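Local structure of fructose-bisphosphate aldolase class I (Thermoproteus tenax, 1W8S) at residues E6-I11 with P140-S145; Y45-A50 with D56-Q61; K122-L127 with L169-D174; Y163-A168 with K192-V197; K215-V220 with A248-G253. The protein is a class I aldolase of the DeoC/LacD family, built as a TIM barrel, with 1,6-di-O-phosphono-beta-D-fructofuranose bound in the model. The protein carries 2 engineered substitutions. All blocks are in the same frame, centred on the assembly; numbering follows the deposited sequence.

How the contacts relate
From the N terminus, helix 4-12 opens the loop that contact 1 closes 129 residues later, when strand 141-145 begins. Contact 2 is nested inside this loop and joins helix 43-53 to the strand that follows it, 57-60. Contact 3 starts on helix 120-137 before contact 1 has closed and ends after it, so the two cross; they touch between L141 and D174. Contact 4 crosses contact 3 in turn, its first segment preceding 169-174 on the shared helix 158-171, and ties that helix to the end of helix 184-193. Contact 5 comes last, in series with all the others, and pairs helices 210-222 and 240-253 on the opposite side of the chain's centre from contact 3.

Contact 1 of 5, residues E6-I11 with P140-S145; sequences EKFLRI and PLVVES. Engineered in segment 140-145: E144 (natural residue Trp).
F8 and P140 meet where helix 4-12 packs against the amino-terminal end of strand 141-145, at the foot of the parallel strands of a TIM barrel. The proline touches F8 at both its side chain and its backbone. P140 CB lies 3.9 Å from F8 CB and also reaches the rim of the ring close to its plane, 4.1 Å from F8 CD1. Beside it, P140 CG approaches the helix backbone itself, 3.8 Å from F8 N. K7 adds the stem of its side chain, which passes the pyrrolidine at roughly a right angle with K7 CG 4.2 Å from P140 CG. Farther along the same side of the aromatic ring, F8 CE1 meets V142 CG2 at 3.6 Å, the methyl arriving obliquely. A trans first torsion of F8 (chi1 -174°) carries the ring away from the helix and past the proline as far as this valine.

In the next shell F8 stacks with the ring of F12 and packs on L226, while P140 leans on A108 and is tied through its backbone to V109 of the adjacent strand. V142 is likewise joined by backbone bonds to V109 and Y111, and its side chain stands about 9 Å from the bound 1,6-di-O-phosphono-beta-D-fructofuranose. At the outer margin, the extended chain of K7 runs past the proline, and its NZ is hydrogen-bonded to D138 O.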
# COMPACT_ATOMS: atom_id res chain seq x y z
N GLU E 6 13.29 19.74 25.72
CA GLU E 6 13.40 20.16 27.13
C GLU E 6 12.70 19.17 28.06
O GLU E 6 13.22 18.90 29.12
CB GLU E 6 12.89 21.59 27.34
CG GLU E 6 13.75 22.64 26.63
CD GLU E 6 13.22 24.07 26.80
OE1 GLU E 6 12.01 24.25 27.09
OE2 GLU E 6 14.03 25.01 26.64
N LYS E 7 11.57 18.61 27.65
CA LYS E 7 10.88 17.60 28.46
C LYS E 7 11.70 16.32 28.55
O LYS E 7 11.80 15.71 29.63
CB LYS E 7 9.51 17.29 27.85
CG LYS E 7 8.68 16.32 28.63
CD LYS E 7 7.24 16.29 28.13
CE LYS E 7 6.31 15.74 29.18
NZ LYS E 7 5.11 15.07 28.56
N PHE E 8 12.27 15.90 27.41
CA PHE E 8 13.17 14.76 27.37
C PHE E 8 14.34 14.92 28.36
O PHE E 8 14.61 14.03 29.15
CB PHE E 8 13.71 14.54 25.97
CG PHE E 8 14.53 13.30 25.87
CD1 PHE E 8 13.92 12.06 25.72
CD2 PHE E 8 15.92 13.37 26.03
CE1 PHE E 8 14.70 10.89 25.68
CE2 PHE E 8 16.69 12.21 26.00
CZ PHE E 8 16.09 10.98 25.82
N LEU E 9 15.01 16.06 28.31
CA LEU E 9 16.16 16.32 29.20
C LEU E 9 15.75 16.34 30.66
O LEU E 9 16.51 15.88 31.51
CB LEU E 9 16.81 17.64 28.80
CG LEU E 9 17.41 17.61 27.38
CD1 LEU E 9 17.84 19.00 26.94
CD2 LEU E 9 18.59 16.68 27.33
N ARG E 10 14.57 16.85 30.96
CA ARG E 10 14.11 16.92 32.35
C ARG E 10 13.90 15.53 32.91
O ARG E 10 14.23 15.26 34.06
CB ARG E 10 12.79 17.69 32.49
CG ARG E 10 12.93 19.19 32.41
CD ARG E 10 11.65 19.95 32.78
NE ARG E 10 10.86 20.30 31.58
CZ ARG E 10 9.67 19.80 31.27
NH1 ARG E 10 9.07 20.20 30.16
NH2 ARG E 10 9.07 18.91 32.06
N ILE E 11 13.34 14.64 32.09
CA ILE E 11 12.97 13.30 32.54
C ILE E 11 14.16 12.36 32.51
O ILE E 11 14.41 11.62 33.48
CB ILE E 11 11.83 12.74 31.66
CG1 ILE E 11 10.56 13.59 31.86
CG2 ILE E 11 11.54 11.24 32.00
CD1 ILE E 11 9.44 13.27 30.84
N PRO E 140 8.08 13.10 24.00
CA PRO E 140 9.27 13.25 23.17
C PRO E 140 9.53 12.06 22.26
O PRO E 140 9.31 10.96 22.67
CB PRO E 140 10.40 13.38 24.19
CG PRO E 140 9.73 13.88 25.42
CD PRO E 140 8.39 13.24 25.44
N LEU E 141 9.97 12.33 21.03
CA LEU E 141 10.34 11.33 20.05
C LEU E 141 11.84 11.18 19.99
O LEU E 141 12.55 12.15 19.73
CB LEU E 141 9.82 11.77 18.69
CG LEU E 141 10.22 10.95 17.48
CD1 LEU E 141 9.66 9.55 17.60
CD2 LEU E 141 9.75 11.69 16.21
N VAL E 142 12.30 9.95 20.22
CA VAL E 142 13.71 9.58 20.06
C VAL E 142 13.82 8.83 18.75
O VAL E 142 13.19 7.76 18.60
CB VAL E 142 14.23 8.69 21.22
CG1 VAL E 142 15.79 8.47 21.07
CG2 VAL E 142 13.85 9.26 22.55
N VAL E 143 14.55 9.39 17.80
CA VAL E 143 14.76 8.73 16.53
C VAL E 143 16.11 8.03 16.64
O VAL E 143 17.13 8.67 16.93
CB VAL E 143 14.79 9.69 15.36
CG1 VAL E 143 15.24 8.99 14.03
CG2 VAL E 143 13.44 10.42 15.23
N GLU E 144 16.07 6.74 16.37
CA GLU E 144 17.22 5.84 16.35
C GLU E 144 17.61 5.75 14.88
O GLU E 144 16.92 5.13 14.09
CB GLU E 144 16.81 4.50 16.99
CG GLU E 144 15.87 4.75 18.18
CD GLU E 144 15.26 3.52 18.86
OE1 GLU E 144 15.31 3.42 20.13
OE2 GLU E 144 14.64 2.70 18.12
N SER E 145 18.67 6.46 14.50
CA SER E 145 19.02 6.67 13.10
C SER E 145 20.24 5.85 12.75
O SER E 145 21.38 6.20 13.16
CB SER E 145 19.31 8.15 12.88
OG SER E 145 19.42 8.47 11.49

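Contact 2 of 5, residues Y45-A50 with D56-Q61; sequences YILRLA and DGVVFQ
A50 and V58 form one of the two tight points of this contact, with A50 CB 3.7 Å from V58 CG1. The other is made by L47, whose CD2 sits 3.8 Å from F60 CZ and whose CG is nearly as close; the leucine side chain runs nearly perpendicular to that of the phenylalanine, its methyl meeting the ring obliquely. On F60, CG lies opposite the carbonyl carbon and beside the backbone N (chi1 -73°), a setting that lets the ring lean out to helix 43-53. V58 CG2 lies over one face of that ring, toward its rim, so the two strand residues present a single apolar surface. Helix and strand are the second half of a beta-alpha-beta crossover that links parallel neighbours 18-22 and 57-60; the axes of the short segments approach to 9.0 Å and run nearly antiparallel, at 156°. The packing is looser elsewhere: I46 CG2 stays 4.3 Å from F60 CE1, at the ring edge, and I46 also rests on Y23 and L21. Toward solvent, on the far side of the helix, the R48 guanidinium lies with one face over Y45 CA, while Y45 OH is hydrogen-bonded to N37 ND2.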
# COMPACT_ATOMS: atom_id res chain seq x y z
N TYR E 45 14.62 -8.37 36.09
CA TYR E 45 16.04 -8.17 36.39
C TYR E 45 16.55 -6.88 35.74
O TYR E 45 17.27 -6.13 36.35
CB TYR E 45 16.83 -9.37 35.87
CG TYR E 45 18.32 -9.18 35.81
CD1 TYR E 45 19.12 -9.37 36.95
CD2 TYR E 45 18.92 -8.83 34.63
CE1 TYR E 45 20.49 -9.21 36.87
CE2 TYR E 45 20.28 -8.66 34.54
CZ TYR E 45 21.06 -8.84 35.65
OH TYR E 45 22.42 -8.67 35.51
N ILE E 46 16.15 -6.65 34.50
CA ILE E 46 16.52 -5.42 33.78
C ILE E 46 16.04 -4.14 34.49
O ILE E 46 16.77 -3.14 34.57
CB ILE E 46 15.99 -5.47 32.35
CG1 ILE E 46 16.62 -6.65 31.58
CG2 ILE E 46 16.25 -4.15 31.62
CD1 ILE E 46 18.12 -6.57 31.41
N LEU E 47 14.81 -4.16 34.99
CA LEU E 47 14.29 -3.02 35.75
C LEU E 47 15.05 -2.79 37.06
O LEU E 47 15.35 -1.65 37.42
CB LEU E 47 12.80 -3.21 36.05
CG LEU E 47 11.87 -2.99 34.87
CD1 LEU E 47 10.52 -3.55 35.19
CD2 LEU E 47 11.73 -1.50 34.52
N ARG E 48 15.36 -3.86 37.77
CA ARG E 48 16.08 -3.76 39.04
C ARG E 48 17.47 -3.21 38.80
O ARG E 48 17.98 -2.39 39.56
CB ARG E 48 16.20 -5.13 39.71
CG ARG E 48 14.94 -5.62 40.44
CD ARG E 48 15.23 -6.71 41.49
NE ARG E 48 16.02 -7.81 40.92
CZ ARG E 48 15.53 -8.84 40.23
NH1 ARG E 48 14.22 -8.97 40.00
NH2 ARG E 48 16.36 -9.76 39.75
N LEU E 49 18.10 -3.68 37.73
CA LEU E 49 19.40 -3.22 37.29
C LEU E 49 19.42 -1.71 36.98
O LEU E 49 20.28 -0.99 37.46
CB LEU E 49 19.82 -4.03 36.07
CG LEU E 49 21.24 -3.88 35.55
CD1 LEU E 49 22.28 -4.21 36.65
CD2 LEU E 49 21.43 -4.78 34.33
N ALA E 50 18.46 -1.23 36.19
CA ALA E 50 18.37 0.20 35.87
C ALA E 50 18.16 1.05 37.11
O ALA E 50 18.77 2.08 37.25
CB ALA E 50 17.26 0.49 34.83
N ASP E 56 18.67 6.49 33.92
CA ASP E 56 17.58 7.44 33.67
C ASP E 56 16.34 6.85 33.06
O ASP E 56 15.27 7.46 33.11
CB ASP E 56 18.06 8.54 32.74
CG ASP E 56 19.20 9.31 33.34
OD1 ASP E 56 18.95 10.11 34.29
OD2 ASP E 56 20.38 9.14 32.94
N GLY E 57 16.48 5.68 32.45
CA GLY E 57 15.38 5.09 31.70
C GLY E 57 15.70 3.71 31.18
O GLY E 57 16.85 3.25 31.24
N VAL E 58 14.66 3.07 30.66
CA VAL E 58 14.74 1.81 29.95
C VAL E 58 14.00 1.95 28.61
O VAL E 58 13.08 2.76 28.50
CB VAL E 58 14.10 0.67 30.77
CG1 VAL E 58 14.91 0.36 31.99
CG2 VAL E 58 12.66 1.03 31.20
N VAL E 59 14.43 1.19 27.60
CA VAL E 59 13.74 1.13 26.31
C VAL E 59 13.13 -0.28 26.20
O VAL E 59 13.86 -1.27 26.24
CB VAL E 59 14.73 1.33 25.16
CG1 VAL E 59 14.03 1.29 23.82
CG2 VAL E 59 15.48 2.64 25.31
N PHE E 60 11.80 -0.36 26.12
CA PHE E 60 11.08 -1.64 25.98
C PHE E 60 10.19 -1.59 24.71
O PHE E 60 9.68 -0.53 24.36
CB PHE E 60 10.10 -1.87 27.13
CG PHE E 60 10.71 -2.23 28.48
CD1 PHE E 60 12.05 -2.58 28.64
CD2 PHE E 60 9.88 -2.28 29.60
CE1 PHE E 60 12.54 -2.91 29.88
CE2 PHE E 60 10.36 -2.62 30.84
CZ PHE E 60 11.70 -2.94 30.98
N GLN E 61 10.00 -2.75 24.08
CA GLN E 61 8.89 -2.95 23.12
C GLN E 61 7.59 -3.06 23.91
O GLN E 61 7.59 -3.31 25.11
CB GLN E 61 9.08 -4.22 22.30
CG GLN E 61 10.38 -4.34 21.55
CD GLN E 61 10.41 -3.57 20.26
OE1 GLN E 61 9.35 -3.22 19.70
NE2 GLN E 61 11.61 -3.34 19.76

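Contact 3 of 5, residues K122-L127 with L169-D174; sequences KMFEEL and LELGAD
F124 and L171 bring their helices nearest, CA to CA 8.1 Å, just where helix 158-171 ends and the backbone turns off at G172 with positive phi in a Schellman motif. The side chain of L171, just before that turn, is the only one of its segment to reach 122-127, and does so through one methyl. L171 CD1 lies over a face of the F124 ring, 4.0 Å from its centroid and 22° off the normal, a CH-pi contact displaced toward the rim. Its closest ring atom is F124 CE1, 3.8 Å from L171 CD1. The same methyl then touches L127 CD2 at 4.2 Å, one helical turn farther on, so that L171 CD1 sits in the corner formed by an aromatic face and a branched aliphatic end. L171 reaches this place with CG beside its own backbone N and opposite the carbonyl carbon (chi1 -68°).

All three side chains are buried, partly by the assembly: F124 packs on G81 and L171 on N95 of a neighbouring subunit. That subunit also supplies K67, whose NZ makes a salt bridge with D174 OD1 and a hydrogen bond with A173 O, while within the chain K131 NZ binds G172 O, fastening the turn to helix 120-137. The two helices flank strand 141-145 in the order helix, strand, helix of the TIM barrel; L127 packs inward on L141 of that strand and on Y111 and I113 of strand 108-113, and A173 packs on V143.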
# COMPACT_ATOMS: atom_id res chain seq x y z
N LYS E 122 9.29 4.02 3.35
CA LYS E 122 8.27 3.43 4.20
C LYS E 122 8.39 3.89 5.66
O LYS E 122 7.39 4.24 6.30
CB LYS E 122 8.27 1.89 4.07
CG LYS E 122 7.17 1.15 4.93
CD LYS E 122 6.96 -0.34 4.49
CE LYS E 122 5.48 -0.59 4.05
NZ LYS E 122 4.52 -0.29 5.17
N MET E 123 9.63 3.96 6.17
CA MET E 123 9.88 4.42 7.51
C MET E 123 9.71 5.93 7.64
O MET E 123 9.13 6.36 8.60
CB MET E 123 11.25 3.94 8.02
CG MET E 123 11.27 2.42 8.22
SD MET E 123 12.96 1.77 8.33
CE MET E 123 13.49 1.85 6.64
N PHE E 124 10.13 6.73 6.65
CA PHE E 124 9.90 8.17 6.70
C PHE E 124 8.38 8.47 6.69
O PHE E 124 7.89 9.30 7.45
CB PHE E 124 10.57 8.88 5.53
CG PHE E 124 12.10 8.89 5.58
CD1 PHE E 124 12.82 8.32 6.62
CD2 PHE E 124 12.80 9.51 4.56
CE1 PHE E 124 14.22 8.34 6.62
CE2 PHE E 124 14.18 9.56 4.58
CZ PHE E 124 14.89 8.97 5.61
N GLU E 125 7.62 7.76 5.86
CA GLU E 125 6.17 7.91 5.84
C GLU E 125 5.50 7.63 7.21
O GLU E 125 4.65 8.42 7.71
CB GLU E 125 5.60 7.02 4.74
CG GLU E 125 4.10 6.96 4.69
CD GLU E 125 3.57 6.15 3.51
OE1 GLU E 125 4.36 5.76 2.59
OE2 GLU E 125 2.33 5.93 3.52
N GLU E 126 5.85 6.51 7.82
CA GLU E 126 5.32 6.16 9.13
C GLU E 126 5.79 7.09 10.23
O GLU E 126 5.00 7.55 11.08
CB GLU E 126 5.68 4.73 9.46
CG GLU E 126 5.02 4.24 10.73
CD GLU E 126 5.06 2.73 10.78
OE1 GLU E 126 6.18 2.20 10.92
OE2 GLU E 126 3.99 2.09 10.63
N LEU E 127 7.07 7.43 10.20
CA LEU E 127 7.60 8.36 11.17
C LEU E 127 6.83 9.68 11.16
O LEU E 127 6.63 10.29 12.20
CB LEU E 127 9.08 8.60 10.91
CG LEU E 127 9.81 9.48 11.91
CD1 LEU E 127 9.59 8.95 13.32
CD2 LEU E 127 11.28 9.54 11.58
N LEU E 169 17.62 15.09 13.11
CA LEU E 169 17.22 16.46 13.34
C LEU E 169 16.21 16.94 12.32
O LEU E 169 15.22 17.52 12.68
CB LEU E 169 18.45 17.37 13.33
CG LEU E 169 18.20 18.89 13.27
CD1 LEU E 169 17.55 19.39 14.52
CD2 LEU E 169 19.53 19.61 13.00
N GLU E 170 16.49 16.70 11.06
CA GLU E 170 15.66 17.19 9.96
C GLU E 170 14.22 16.63 10.00
O GLU E 170 13.27 17.33 9.64
CB GLU E 170 16.32 16.83 8.62
CG GLU E 170 17.71 17.45 8.44
CD GLU E 170 17.72 18.82 7.81
OE1 GLU E 170 16.67 19.29 7.36
OE2 GLU E 170 18.84 19.42 7.74
N LEU E 171 14.08 15.39 10.43
CA LEU E 171 12.77 14.71 10.45
C LEU E 171 11.92 14.98 11.72
O LEU E 171 10.75 14.58 11.78
CB LEU E 171 12.95 13.21 10.22
CG LEU E 171 13.44 12.83 8.81
CD1 LEU E 171 13.69 11.41 8.75
CD2 LEU E 171 12.51 13.24 7.68
N GLY E 172 12.51 15.65 12.71
CA GLY E 172 11.79 16.16 13.87
C GLY E 172 12.08 15.44 15.18
O GLY E 172 11.31 15.55 16.12
N ALA E 173 13.17 14.70 15.25
CA ALA E 173 13.59 14.05 16.51
C ALA E 173 13.71 15.08 17.59
O ALA E 173 14.23 16.20 17.36
CB ALA E 173 14.90 13.34 16.35
N ASP E 174 13.29 14.70 18.79
CA ASP E 174 13.47 15.50 19.98
C ASP E 174 14.77 15.08 20.72
O ASP E 174 15.33 15.86 21.45
CB ASP E 174 12.27 15.37 20.91
CG ASP E 174 10.98 15.78 20.24
OD1 ASP E 174 10.98 16.84 19.54
OD2 ASP E 174 9.93 15.08 20.30

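Contact 4 of 5, residues Y163-A168 with K192-V197; sequences YAARIA and KVAGKV
R166 leaves its helix with CG opposite the amide N and then bends sharply at the next bond (chi2 49°), which brings its guanidinium group round to the carbonyl of V193. There R166 NH1 donates to V193 O over 3.0 Å, with an N-H...O angle of 150°; the donor uses a lone pair in the carbonyl plane, while the oxygen is tilted 18° from the guanidinium plane. R166 CD passes close to the same oxygen, 3.4 Å from V193 O, and the arginine's apolar packing is made by R166 CB, 4.2 Å from V193 CG2. Helices 158-171 and 184-193 are consecutive outer helices of the TIM barrel, on either end of strand 175-179 in the chain, and A165 and A194 both pack on M176 of that strand. A165 CB fills the inner side of the contact, 4.2 Å from V193 CG2 and 4.3 Å from A194 CB. From A194 to V197 the chain reverses in a type II' beta turn. The cationic group has further partners: R166 NE forms a salt bridge with E170 OE2, and R166 NH1 also bonds to A41 O of a neighbouring subunit.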
# COMPACT_ATOMS: atom_id res chain seq x y z
N TYR E 163 25.64 11.88 8.90
CA TYR E 163 24.41 11.87 8.07
C TYR E 163 23.26 11.37 8.93
O TYR E 163 22.17 11.97 8.98
CB TYR E 163 24.59 11.04 6.80
CG TYR E 163 23.78 11.45 5.56
CD1 TYR E 163 24.20 11.07 4.28
CD2 TYR E 163 22.60 12.21 5.66
CE1 TYR E 163 23.46 11.43 3.13
CE2 TYR E 163 21.87 12.58 4.52
CZ TYR E 163 22.29 12.19 3.26
OH TYR E 163 21.54 12.54 2.14
N ALA E 164 23.51 10.32 9.70
CA ALA E 164 22.48 9.73 10.53
C ALA E 164 21.92 10.80 11.48
O ALA E 164 20.72 10.93 11.66
CB ALA E 164 23.04 8.59 11.31
N ALA E 165 22.83 11.54 12.09
CA ALA E 165 22.48 12.54 13.07
C ALA E 165 21.69 13.67 12.42
O ALA E 165 20.68 14.13 12.96
CB ALA E 165 23.75 13.08 13.72
N ARG E 166 22.14 14.12 11.26
CA ARG E 166 21.50 15.28 10.64
C ARG E 166 20.07 14.86 10.23
O ARG E 166 19.14 15.64 10.40
CB ARG E 166 22.26 15.81 9.43
CG ARG E 166 21.65 17.10 8.86
CD ARG E 166 21.37 18.17 9.90
NE ARG E 166 21.06 19.46 9.29
CZ ARG E 166 21.61 20.62 9.62
NH1 ARG E 166 22.52 20.73 10.59
NH2 ARG E 166 21.27 21.70 8.96
N ILE E 167 19.92 13.66 9.68
CA ILE E 167 18.58 13.19 9.24
C ILE E 167 17.59 13.19 10.41
O ILE E 167 16.44 13.59 10.28
CB ILE E 167 18.65 11.79 8.63
CG1 ILE E 167 19.39 11.81 7.31
CG2 ILE E 167 17.24 11.25 8.38
CD1 ILE E 167 19.93 10.44 6.89
N ALA E 168 18.05 12.77 11.59
CA ALA E 168 17.19 12.72 12.75
C ALA E 168 16.71 14.11 13.14
O ALA E 168 15.54 14.32 13.42
CB ALA E 168 17.88 12.03 13.88
N LYS E 192 27.69 18.08 16.42
CA LYS E 192 27.50 19.46 15.98
C LYS E 192 26.34 19.59 15.01
O LYS E 192 25.50 20.48 15.16
CB LYS E 192 28.77 20.04 15.36
CG LYS E 192 28.59 21.51 14.88
CD LYS E 192 29.86 22.08 14.27
CE LYS E 192 29.64 23.52 13.72
NZ LYS E 192 30.92 24.28 13.76
N VAL E 193 26.26 18.69 14.03
CA VAL E 193 25.25 18.83 12.99
C VAL E 193 23.85 18.48 13.50
O VAL E 193 22.86 18.84 12.86
CB VAL E 193 25.59 17.99 11.72
CG1 VAL E 193 26.91 18.41 11.14
CG2 VAL E 193 25.55 16.51 12.02
N ALA E 194 23.78 17.77 14.63
CA ALA E 194 22.53 17.46 15.31
C ALA E 194 21.97 18.71 16.00
O ALA E 194 20.82 18.73 16.43
CB ALA E 194 22.78 16.38 16.32
N GLY E 195 22.79 19.75 16.16
CA GLY E 195 22.35 21.04 16.68
C GLY E 195 21.77 20.95 18.08
O GLY E 195 22.39 20.36 18.98
N LYS E 196 20.57 21.51 18.26
CA LYS E 196 19.88 21.50 19.56
C LYS E 196 19.32 20.13 19.99
O LYS E 196 18.80 19.99 21.10
CB LYS E 196 18.65 22.44 19.49
CG LYS E 196 18.96 23.90 19.25
CD LYS E 196 17.60 24.65 19.01
CE LYS E 196 17.77 26.14 18.99
NZ LYS E 196 16.46 26.81 19.07
N VAL E 197 19.35 19.13 19.11
CA VAL E 197 18.80 17.81 19.46
C VAL E 197 19.92 16.97 20.12
O VAL E 197 21.00 16.75 19.52
CB VAL E 197 18.17 17.09 18.25
CG1 VAL E 197 17.68 15.71 18.63
CG2 VAL E 197 17.02 17.94 17.66

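Contact 5 of 5, residues K215-V220 with A248-G253; sequences KQVEGV and AELVYG
V217 overlaps the end of L250, with V217 CG1 only 3.5 Å from L250 CD2 and V217 CB 3.8 Å from that same methyl. The valine and leucine lie alongside each other, pointing opposite ways, so the leucine methyl continues to the helix backbone, where L250 CD2 is 4.1 Å from E218 N. With CG trans to the amide N (chi1 178°), L250 extends across the gap between the helices. V217 CG1 has a second neighbour on its inner side, V251 CG2 at 3.8 Å.

The axes of the short segments approach to 10.4 Å and run almost parallel, at 9°, as adjacent outer helices of a TIM barrel do; strand 227-230 comes between them in the chain. V251 turns inward to pack on I19 of strand 18-22, and the neighbouring Y252 hydrogen-bonds through OH to D56 OD2 and makes a cation-pi contact with R15. On the other helix, V220 packs on M201 of strand 199-202. L250 is partly exposed, and E218, exposed, flanks the contact on its solvent side.

Between these two segments the chemistry is purely apolar: a leucine and two valines hold the helices together by close methyl packing, which is consistent with shape and burial, rather than directional bonds, governing the spacing of the helices at this point.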
# COMPACT_ATOMS: atom_id res chain seq x y z
N LYS E 215 36.35 3.66 27.49
CA LYS E 215 37.13 4.56 26.65
C LYS E 215 36.30 5.11 25.49
O LYS E 215 36.46 6.26 25.10
CB LYS E 215 38.39 3.85 26.11
CG LYS E 215 39.51 3.69 27.14
CD LYS E 215 40.90 3.64 26.50
CE LYS E 215 41.53 5.05 26.41
NZ LYS E 215 40.53 6.07 25.89
N GLN E 216 35.41 4.29 24.93
CA GLN E 216 34.48 4.77 23.93
C GLN E 216 33.50 5.79 24.54
O GLN E 216 33.26 6.83 23.96
CB GLN E 216 33.67 3.63 23.31
CG GLN E 216 34.50 2.70 22.44
CD GLN E 216 33.74 1.45 21.99
OE1 GLN E 216 32.71 1.08 22.57
NE2 GLN E 216 34.24 0.79 20.96
N VAL E 217 32.93 5.45 25.70
CA VAL E 217 32.02 6.35 26.39
C VAL E 217 32.72 7.68 26.72
O VAL E 217 32.13 8.75 26.58
CB VAL E 217 31.45 5.70 27.67
CG1 VAL E 217 30.61 6.71 28.46
CG2 VAL E 217 30.60 4.50 27.31
N GLU E 218 33.98 7.61 27.12
CA GLU E 218 34.76 8.82 27.41
C GLU E 218 34.82 9.70 26.17
O GLU E 218 34.60 10.92 26.24
CB GLU E 218 36.18 8.45 27.89
CG GLU E 218 36.88 9.54 28.67
CD GLU E 218 38.13 9.03 29.39
OE1 GLU E 218 38.95 9.88 29.80
OE2 GLU E 218 38.29 7.78 29.56
N GLY E 219 35.11 9.07 25.02
CA GLY E 219 35.13 9.73 23.73
C GLY E 219 33.80 10.38 23.41
O GLY E 219 33.73 11.52 22.95
N VAL E 220 32.72 9.65 23.65
CA VAL E 220 31.37 10.14 23.38
C VAL E 220 31.08 11.43 24.16
O VAL E 220 30.53 12.41 23.63
CB VAL E 220 30.34 9.03 23.74
CG1 VAL E 220 28.95 9.58 23.95
CG2 VAL E 220 30.34 7.95 22.66
N ALA E 248 27.79 4.94 35.40
CA ALA E 248 27.09 6.05 36.02
C ALA E 248 28.09 7.12 36.53
O ALA E 248 27.89 8.31 36.28
CB ALA E 248 26.20 5.54 37.18
N GLU E 249 29.17 6.69 37.20
CA GLU E 249 30.15 7.66 37.69
C GLU E 249 30.88 8.37 36.55
O GLU E 249 31.18 9.55 36.65
CB GLU E 249 31.18 7.05 38.61
CG GLU E 249 32.22 8.13 38.96
CD GLU E 249 32.91 7.95 40.26
OE1 GLU E 249 33.00 6.78 40.72
OE2 GLU E 249 33.38 9.00 40.81
N LEU E 250 31.20 7.64 35.48
CA LEU E 250 31.85 8.27 34.33
C LEU E 250 30.93 9.29 33.67
O LEU E 250 31.36 10.39 33.34
CB LEU E 250 32.28 7.23 33.30
CG LEU E 250 32.93 7.82 32.05
CD1 LEU E 250 34.29 8.43 32.35
CD2 LEU E 250 33.07 6.73 31.00
N VAL E 251 29.66 8.93 33.49
CA VAL E 251 28.74 9.76 32.71
C VAL E 251 28.20 10.91 33.55
O VAL E 251 28.21 12.06 33.11
CB VAL E 251 27.59 8.90 32.08
CG1 VAL E 251 26.47 9.77 31.46
CG2 VAL E 251 28.13 7.95 31.04
N TYR E 252 27.74 10.61 34.76
CA TYR E 252 27.15 11.65 35.62
C TYR E 252 28.23 12.44 36.38
O TYR E 252 28.03 13.60 36.74
CB TYR E 252 26.19 11.04 36.63
CG TYR E 252 25.11 10.17 36.00
CD1 TYR E 252 24.36 10.62 34.91
CD2 TYR E 252 24.80 8.92 36.53
CE1 TYR E 252 23.40 9.83 34.34
CE2 TYR E 252 23.82 8.13 35.99
CZ TYR E 252 23.13 8.59 34.89
OH TYR E 252 22.17 7.78 34.35
N GLY E 253 29.35 11.79 36.63
CA GLY E 253 30.43 12.41 37.40
C GLY E 253 31.30 13.35 36.60
O GLY E 253 31.85 14.30 37.15